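Uncharacterized peroxidase-related protein (Silicibacter sp., PDB 2PFX) is of uncharacterised function but, as an all-helical member of the AhpD-like carboxymuconolactone decarboxylase family, is probably a thiol-dependent peroxidase-related oxidoreductase. Local coordinates at residues 76-81 and 88-93; 82-87 and 132-137. All blocks are in the same frame, centred on the assembly; numbering follows the deposited sequence.

Interaction 1: residues 76-81 and 88-93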
loop_
_atom_site.group_PDB
_atom_site.type_symbol
_atom_site.label_atom_id
_atom_site.label_comp_id
_atom_site.label_asym_id
_atom_site.label_seq_id
_atom_site.Cartn_x
_atom_site.Cartn_y
_atom_site.Cartn_z
ATOM N N ILE A 76 -5.326 8.083 22.005
ATOM C CA ILE A 76 -4.212 7.758 21.145
ATOM C C ILE A 76 -4.173 6.247 20.982
ATOM O O ILE A 76 -4.036 5.708 19.893
ATOM C CB ILE A 76 -2.879 8.264 21.712
ATOM C CG1 ILE A 76 -2.673 9.774 21.599
ATOM C CG2 ILE A 76 -1.694 7.570 21.062
ATOM C CD1 ILE A 76 -1.507 10.299 22.437
ATOM N N ALA A 77 -4.335 5.588 22.131
ATOM C CA ALA A 77 -4.264 4.126 22.103
ATOM C C ALA A 77 -5.235 3.501 21.117
ATOM O O ALA A 77 -4.914 2.583 20.361
ATOM C CB ALA A 77 -4.542 3.598 23.503
ATOM N N VAL A 78 -6.464 3.993 21.158
ATOM C CA VAL A 78 -7.516 3.455 20.287
ATOM C C VAL A 78 -7.295 3.773 18.830
ATOM O O VAL A 78 -7.564 2.972 17.942
ATOM C CB VAL A 78 -8.897 3.985 20.719
ATOM C CG1 VAL A 78 -9.986 3.512 19.756
ATOM C CG2 VAL A 78 -9.189 3.517 22.125
ATOM N N VAL A 79 -6.814 4.976 18.534
ATOM C CA VAL A 79 -6.547 5.308 17.130
ATOM C C VAL A 79 -5.428 4.430 16.596
ATOM O O VAL A 79 -5.513 3.851 15.496
ATOM C CB VAL A 79 -6.238 6.805 17.013
ATOM C CG1 VAL A 79 -5.600 7.141 15.677
ATOM C CG2 VAL A 79 -7.519 7.594 17.244
ATOM N N VAL A 80 -4.346 4.266 17.334
ATOM C CA VAL A 80 -3.286 3.324 16.939
ATOM C C VAL A 80 -3.883 1.943 16.722
ATOM O O VAL A 80 -3.660 1.333 15.675
ATOM C CB VAL A 80 -2.139 3.283 17.963
ATOM C CG1 VAL A 80 -1.071 2.276 17.549
ATOM C CG2 VAL A 80 -1.513 4.667 18.110
ATOM N N SER A 81 -4.649 1.433 17.685
ATOM C CA SER A 81 -5.231 0.105 17.586
ATOM C C SER A 81 -6.161 -0.090 16.411
ATOM O O SER A 81 -6.304 -1.163 15.858
ATOM C CB SER A 81 -6.068 -0.176 18.840
ATOM O OG SER A 81 -5.289 0.013 19.994
ATOM N N TYR A 88 -7.769 -7.011 20.730
ATOM C CA TYR A 88 -7.592 -6.925 22.172
ATOM C C TYR A 88 -7.702 -5.451 22.588
ATOM O O TYR A 88 -8.407 -5.066 23.522
ATOM C CB TYR A 88 -6.265 -7.548 22.679
ATOM C CG TYR A 88 -6.132 -7.414 24.187
ATOM C CD1 TYR A 88 -5.608 -6.328 24.877
ATOM C CD2 TYR A 88 -6.563 -8.476 24.993
ATOM C CE1 TYR A 88 -5.518 -6.258 26.232
ATOM C CE2 TYR A 88 -6.482 -8.424 26.368
ATOM C CZ TYR A 88 -5.963 -7.316 26.992
ATOM O OH TYR A 88 -5.845 -7.211 28.353
ATOM N N CYS A 89 -6.851 -4.666 21.941
ATOM C CA CYS A 89 -6.593 -3.312 22.409
ATOM C C CYS A 89 -7.787 -2.439 22.061
ATOM O O CYS A 89 -8.110 -1.518 22.807
ATOM C CB CYS A 89 -5.290 -2.812 21.774
ATOM S SG CYS A 89 -3.821 -3.757 22.289
ATOM N N LEU A 90 -8.451 -2.743 20.945
ATOM C CA LEU A 90 -9.625 -1.955 20.555
ATOM C C LEU A 90 -10.735 -2.144 21.582
ATOM O O LEU A 90 -11.459 -1.212 21.930
ATOM C CB LEU A 90 -10.094 -2.300 19.151
ATOM C CG LEU A 90 -9.312 -1.645 18.004
ATOM C CD1 LEU A 90 -9.545 -2.338 16.671
ATOM C CD2 LEU A 90 -9.683 -0.157 17.940
ATOM N N VAL A 91 -10.828 -3.375 22.073
ATOM C CA VAL A 91 -11.825 -3.665 23.095
ATOM C C VAL A 91 -11.458 -3.056 24.441
ATOM O O VAL A 91 -12.307 -2.409 25.071
ATOM C CB VAL A 91 -11.992 -5.195 23.241
ATOM C CG1 VAL A 91 -12.855 -5.495 24.463
ATOM C CG2 VAL A 91 -12.549 -5.761 21.947
ATOM N N ALA A 92 -10.220 -3.278 24.858
ATOM C CA ALA A 92 -9.792 -2.829 26.175
ATOM C C ALA A 92 -9.772 -1.305 26.260
ATOM O O ALA A 92 -10.293 -0.723 27.227
ATOM C CB ALA A 92 -8.433 -3.432 26.514
ATOM N N HIS A 93 -9.184 -0.664 25.249
ATOM C CA HIS A 93 -8.958 0.790 25.310
ATOM C C HIS A 93 -10.166 1.547 24.793
ATOM O O HIS A 93 -10.443 2.675 25.242
ATOM C CB HIS A 93 -7.663 1.095 24.552
ATOM C CG HIS A 93 -6.523 0.552 25.352
ATOM N ND1 HIS A 93 -6.076 1.158 26.504
ATOM C CD2 HIS A 93 -5.785 -0.576 25.197
ATOM C CE1 HIS A 93 -5.082 0.449 27.015
ATOM N NE2 HIS A 93 -4.879 -0.609 26.247
#

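Interaction 2: residues 82-87 and 132-137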
loop_
_atom_site.group_PDB
_atom_site.type_symbol
_atom_site.label_atom_id
_atom_site.label_comp_id
_atom_site.label_asym_id
_atom_site.label_seq_id
_atom_site.Cartn_x
_atom_site.Cartn_y
_atom_site.Cartn_z
ATOM N N SER A 82 -6.872 0.994 16.068
ATOM C CA SER A 82 -7.788 0.917 14.942
ATOM C C SER A 82 -7.000 0.727 13.654
ATOM O O SER A 82 -7.344 -0.072 12.780
ATOM C CB SER A 82 -8.647 2.187 14.883
ATOM O OG SER A 82 -9.549 2.146 13.793
ATOM N N ILE A 83 -5.908 1.482 13.511
ATOM C CA ILE A 83 -5.117 1.385 12.316
ATOM C C ILE A 83 -4.461 0.005 12.202
ATOM O O ILE A 83 -4.389 -0.534 11.097
ATOM C CB ILE A 83 -4.033 2.476 12.246
ATOM C CG1 ILE A 83 -4.627 3.884 12.137
ATOM C CG2 ILE A 83 -3.055 2.193 11.119
ATOM C CD1 ILE A 83 -3.691 4.973 12.592
ATOM N N ASN A 84 -4.029 -0.539 13.331
ATOM C CA ASN A 84 -3.451 -1.878 13.320
ATOM C C ASN A 84 -4.470 -3.005 13.446
ATOM O O ASN A 84 -4.076 -4.186 13.361
ATOM C CB ASN A 84 -2.451 -2.043 14.466
ATOM C CG ASN A 84 -1.219 -1.183 14.249
ATOM O OD1 ASN A 84 -0.777 -0.980 13.122
ATOM N ND2 ASN A 84 -0.686 -0.698 15.339
ATOM N N LYS A 85 -5.733 -2.675 13.602
ATOM C CA LYS A 85 -6.826 -3.646 13.701
ATOM C C LYS A 85 -6.564 -4.703 14.763
ATOM O O LYS A 85 -6.729 -5.918 14.594
ATOM C CB LYS A 85 -7.105 -4.262 12.326
ATOM C CG LYS A 85 -7.369 -3.246 11.238
ATOM C CD LYS A 85 -8.412 -3.556 10.191
ATOM C CE LYS A 85 -9.642 -2.667 10.233
ATOM N NZ LYS A 85 -9.793 -1.717 9.093
ATOM N N CYS A 86 -6.152 -4.191 15.920
ATOM C CA CYS A 86 -5.907 -4.986 17.099
ATOM C C CYS A 86 -7.154 -5.179 17.950
ATOM O O CYS A 86 -7.555 -4.310 18.707
ATOM C CB CYS A 86 -4.821 -4.324 17.959
ATOM S SG CYS A 86 -4.414 -5.477 19.330
ATOM N N PHE A 87 -7.781 -6.344 17.841
ATOM C CA PHE A 87 -8.974 -6.684 18.611
ATOM C C PHE A 87 -8.822 -6.480 20.109
ATOM O O PHE A 87 -9.711 -5.856 20.701
ATOM C CB PHE A 87 -9.368 -8.154 18.321
ATOM C CG PHE A 87 -10.664 -8.590 18.981
ATOM C CD1 PHE A 87 -11.880 -7.971 18.787
ATOM C CD2 PHE A 87 -10.635 -9.667 19.857
ATOM C CE1 PHE A 87 -13.019 -8.379 19.453
ATOM C CE2 PHE A 87 -11.769 -10.092 20.500
ATOM C CZ PHE A 87 -12.987 -9.458 20.310
ATOM N N LYS A 132 0.068 9.158 11.721
ATOM C CA LYS A 132 1.210 9.211 10.826
ATOM C C LYS A 132 2.408 8.428 11.351
ATOM O O LYS A 132 3.192 7.804 10.611
ATOM C CB LYS A 132 1.584 10.672 10.568
ATOM C CG LYS A 132 2.730 10.752 9.542
ATOM C CD LYS A 132 3.078 12.192 9.194
ATOM C CE LYS A 132 4.123 12.196 8.080
ATOM N NZ LYS A 132 4.114 13.521 7.409
HETATM N N MSE A 133 2.629 8.439 12.655
HETATM C CA MSE A 133 3.652 7.619 13.272
HETATM C C MSE A 133 3.361 6.134 13.080
HETATM O O MSE A 133 4.241 5.308 12.897
HETATM C CB MSE A 133 3.685 7.878 14.773
HETATM C CG MSE A 133 4.461 9.104 15.210
HETATM SE SE MSE A 133 4.523 9.330 17.082
HETATM C CE MSE A 133 5.539 7.760 17.463
ATOM N N THR A 134 2.071 5.822 13.117
ATOM C CA THR A 134 1.657 4.425 13.035
ATOM C C THR A 134 1.840 3.907 11.623
ATOM O O THR A 134 2.367 2.803 11.401
ATOM C CB THR A 134 0.223 4.282 13.560
ATOM O OG1 THR A 134 0.222 4.602 14.963
ATOM C CG2 THR A 134 -0.263 2.836 13.443
ATOM N N ARG A 135 1.464 4.715 10.632
ATOM C CA ARG A 135 1.632 4.308 9.234
ATOM C C ARG A 135 2.988 4.575 8.614
ATOM O O ARG A 135 3.441 3.853 7.702
ATOM C CB ARG A 135 0.561 5.044 8.414
ATOM C CG ARG A 135 -0.809 4.425 8.587
ATOM C CD ARG A 135 -1.882 5.431 8.923
ATOM N NE ARG A 135 -2.635 5.839 7.750
ATOM C CZ ARG A 135 -3.681 6.648 7.746
ATOM N NH1 ARG A 135 -4.167 7.187 8.865
ATOM N NH2 ARG A 135 -4.230 6.891 6.554
ATOM N N ALA A 136 3.684 5.621 9.037
ATOM C CA ALA A 136 4.862 6.064 8.289
ATOM C C ALA A 136 5.751 6.945 9.133
ATOM O O ALA A 136 5.996 8.097 8.778
ATOM C CB ALA A 136 4.415 6.826 7.053
ATOM N N SER A 137 6.224 6.359 10.232
ATOM C CA SER A 137 7.054 7.159 11.124
ATOM C C SER A 137 8.285 7.745 10.451
ATOM O O SER A 137 8.750 8.822 10.838
ATOM C CB SER A 137 7.444 6.319 12.352
ATOM O OG SER A 137 8.166 5.152 12.034
HETATM O O HOH W 1 1.312 0.145 12.017
#

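Interaction 1: residues 76-81 and 88-93
S81 and L90 mark the closest backbone approach, 5.7 Å between their CA atoms, where segments 76-81 and 88-93 run nearly antiparallel at 154° with axes 8.8 Å apart. A small residue suits that point: S81 CB lies 3.7 Å from L90 CG, and S81 OG rests 3.3 Å from C89 CB. With OG swung beside its own backbone N (chi1 -54°), the hydroxyl turns back and donates to A77 O at 2.6 Å from above the carbonyl plane, while S81 N reaches the same oxygen from the opposite face. L90 CD2 meets V78 CG1 at 4.1 Å, the two side chains crossing at about a right angle; an alanine in place of L90 would probably open a gap beside V78 CG1 and S81 CB where CD2 had packed, and leave S81 O without the CD1 methyl. Helices 70-84 and 87-101 form a helical hairpin carrying what matches the AhpD-like signature: E74 on one helix, C86, C89 and H93 at the turn and on the other, consistent with a redox-active CxxC site. The H93 ring stands beside A77, whose CB comes within 4.1 Å of H93 CG, and F168 meets it edge-to-face. A77, with a single methyl, lets the ring come close, while H93 ND1 hydrogen-bonds to E74, which helps to fix the ring's rotation. V78 CG2 presses on the H93 backbone, 3.5 Å from H93 C.

Interaction 2: residues 82-87 and 132-137
I83 and T134 both hold CG2 anti to the backbone N, and with each CB directed at the opposite segment these methyls reach toward each other tip to tip, I83 CG2 lying 3.7 Å from T134 CG2. The same torsion in T134 sets OG1 beside its own N, where it hydrogen-bonds to A130 O one turn back and to N169 of helix 155-178. Threonine therefore suits the place: one branch satisfies polar neighbours inside the fold, the other is hydrocarbon for I83. The R135 chain, bent at chi2 (130°) and chi3 (98°), crosses I83 at about a right angle. Its CG is 4.1 Å from I83 CG2, and its CD is equally near CG2 and CD1, so the aliphatic stem covers the partly exposed isoleucine. The guanidinium end has other business, NH2 forming a salt bridge with E139 of the fourth subunit. N84 adds a polar margin. Its OD1 lies 3.9 Å from T134 CG2, while a water bridges the segments, 2.6 Å from N84 OD1 and 2.9 Å from T134 O. On the other side of the amide, ND2 binds N169 and N172, which fixes its rotation; R173 of the third subunit also reaches T134 O. The contact thus joins the C-terminal ends of two helices near a subunit interface. Just beyond N84, K85 takes a positive phi of 52° and closes helix 70-84 in a Schellman motif, and C86 follows as the N-cap of helix 87-101, its side chain capping a backbone N: a tight turn between two antiparallel helices, a helical hairpin, in which C86 is the first cysteine of a C-x-x-C sequence, consistent with the redox motif of AhpD-like proteins.

From the N terminus, helix 70-84 supplies 76-81 and then the first half of 82-87, so both contacts use it. Interaction 1 closes the short loop to helix 87-101, seven residues on; interaction 2 spans a far longer one, through helices 87-101 and 104-112 to the end of helix 121-136. Their segments alternate along the chain, so the two loops cross. The turn at 85-86 lies inside the loop closed by interaction 1 and is itself part of interaction 2's first segment: S81 O probably accepts a hydrogen bond from C86 N, 3.0 Å away, and V80 packs on T134. Together they tie helices 87-101 and 121-136 to helix 70-84, and both contacts touch the second subunit.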